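Local coordinates for protein tylactone synthase starter module and modules 1 & 2 (Streptomyces fradiae, PDB 2Z5L) that probably reduces a beta-keto group of the growing tylactone chain with NADPH, as the first ketoreductase of the tylosin polyketide synthase, at residues 263-268 / 339-344. Residues are numbered along the deposited sequence; the frame is centred on the assembly and turned at random.
Sequences LITGGM and VFHTAG
Leu263 to Thr265 and Val339 to His341 run as neighbouring parallel strands, with axes 4.6 Å apart and 7° from parallel. Phe340 bonds through both backbone polar atoms. Phe340 N donates to Leu263 O at 2.7 Å. Phe340 O accepts from Thr265 N at 2.8 Å. Next along the chain, Gly266 has a positive phi and comes close to Ala343.

Thr265 OG1 joins His341 ND1 at 2.6 Å; either may supply the proton. The hydroxyl lies between the backbone N and the carbonyl carbon of its own residue (chi1 72°), which turns it to the histidine. Ala343 N adds a weak bond to Thr265 OG1 at 3.3 Å. Thr342 OG1 donates to Thr265 O at 2.9 Å, tilted 20° from the carbonyl plane. Buried Thr265 is thus gripped through both side chain and backbone. His341 NE2 bonds Lys366 O, so both ring nitrogens have partners.

Ile264 CG1 packs on Phe340 CB at 4.0 Å. On the face shared with Thr265, Leu263 and Val339 lie side by side.

The pair belongs to the Rossmann-type sheet of the ketoreductase, and Gly267 opens a GxGxxG pattern consistent with dinucleotide binding. Strands 286-291 and 386-391 flank it. Helix 270-281 packs on Ile264, Phe340 and Thr342 through Leu279, Leu275 and Ile271.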
# COMPACT_ATOMS: atom_id res chain seq x y z
N LEU A 263 5.42 22.11 -6.22
CA LEU A 263 6.56 21.32 -5.78
C LEU A 263 6.39 19.90 -6.32
O LEU A 263 5.35 19.28 -6.10
CB LEU A 263 6.61 21.26 -4.26
CG LEU A 263 7.68 20.36 -3.64
CD1 LEU A 263 9.08 20.80 -4.12
CD2 LEU A 263 7.61 20.46 -2.11
N ILE A 264 7.41 19.40 -7.00
CA ILE A 264 7.37 18.05 -7.57
C ILE A 264 8.59 17.23 -7.16
O ILE A 264 9.71 17.53 -7.61
CB ILE A 264 7.33 18.08 -9.11
CG1 ILE A 264 6.01 18.66 -9.60
CG2 ILE A 264 7.54 16.67 -9.66
CD1 ILE A 264 6.04 19.07 -11.07
N THR A 265 8.40 16.20 -6.34
CA THR A 265 9.55 15.38 -5.98
C THR A 265 9.75 14.34 -7.09
O THR A 265 8.83 14.07 -7.87
CB THR A 265 9.40 14.71 -4.59
OG1 THR A 265 8.44 13.66 -4.63
CG2 THR A 265 8.96 15.75 -3.54
N GLY A 266 10.97 13.81 -7.19
CA GLY A 266 11.25 12.86 -8.24
C GLY A 266 10.98 13.52 -9.58
O GLY A 266 10.49 12.91 -10.52
N GLY A 267 11.30 14.81 -9.67
CA GLY A 267 11.06 15.54 -10.90
C GLY A 267 11.97 15.19 -12.08
O GLY A 267 11.70 15.61 -13.20
N MET A 268 13.05 14.45 -11.86
CA MET A 268 13.91 14.09 -12.98
C MET A 268 13.63 12.63 -13.40
O MET A 268 14.42 12.02 -14.13
CB MET A 268 15.39 14.30 -12.61
CG MET A 268 15.75 15.79 -12.39
SD MET A 268 15.65 16.75 -13.96
CE MET A 268 17.21 16.36 -14.63
N VAL A 339 1.68 20.17 -4.09
CA VAL A 339 2.82 19.26 -3.95
C VAL A 339 2.52 17.96 -4.68
O VAL A 339 1.43 17.40 -4.55
CB VAL A 339 3.11 18.93 -2.46
CG1 VAL A 339 4.25 17.93 -2.36
CG2 VAL A 339 3.46 20.19 -1.71
N PHE A 340 3.48 17.48 -5.47
CA PHE A 340 3.32 16.21 -6.21
C PHE A 340 4.51 15.31 -5.84
O PHE A 340 5.65 15.61 -6.17
CB PHE A 340 3.28 16.47 -7.71
CG PHE A 340 2.03 17.16 -8.19
CD1 PHE A 340 0.92 16.43 -8.59
CD2 PHE A 340 1.95 18.54 -8.24
CE1 PHE A 340 -0.24 17.08 -9.06
CE2 PHE A 340 0.81 19.19 -8.70
CZ PHE A 340 -0.29 18.46 -9.10
N HIS A 341 4.23 14.21 -5.16
CA HIS A 341 5.27 13.29 -4.73
C HIS A 341 5.41 12.10 -5.67
O HIS A 341 4.64 11.15 -5.57
CB HIS A 341 4.95 12.79 -3.32
CG HIS A 341 6.06 12.00 -2.68
ND1 HIS A 341 7.36 12.46 -2.62
CD2 HIS A 341 6.06 10.79 -2.08
CE1 HIS A 341 8.11 11.57 -2.01
NE2 HIS A 341 7.35 10.54 -1.67
N THR A 342 6.37 12.15 -6.59
CA THR A 342 6.56 11.04 -7.51
C THR A 342 7.82 10.25 -7.15
O THR A 342 8.09 9.21 -7.75
CB THR A 342 6.62 11.49 -9.01
OG1 THR A 342 7.96 11.80 -9.36
CG2 THR A 342 5.79 12.76 -9.27
N ALA A 343 8.58 10.72 -6.16
CA ALA A 343 9.82 10.03 -5.77
C ALA A 343 9.62 8.60 -5.29
O ALA A 343 8.61 8.26 -4.67
CB ALA A 343 10.57 10.82 -4.70
N GLY A 344 10.62 7.76 -5.55
CA GLY A 344 10.55 6.37 -5.15
C GLY A 344 11.54 5.54 -5.93
O GLY A 344 12.20 6.05 -6.85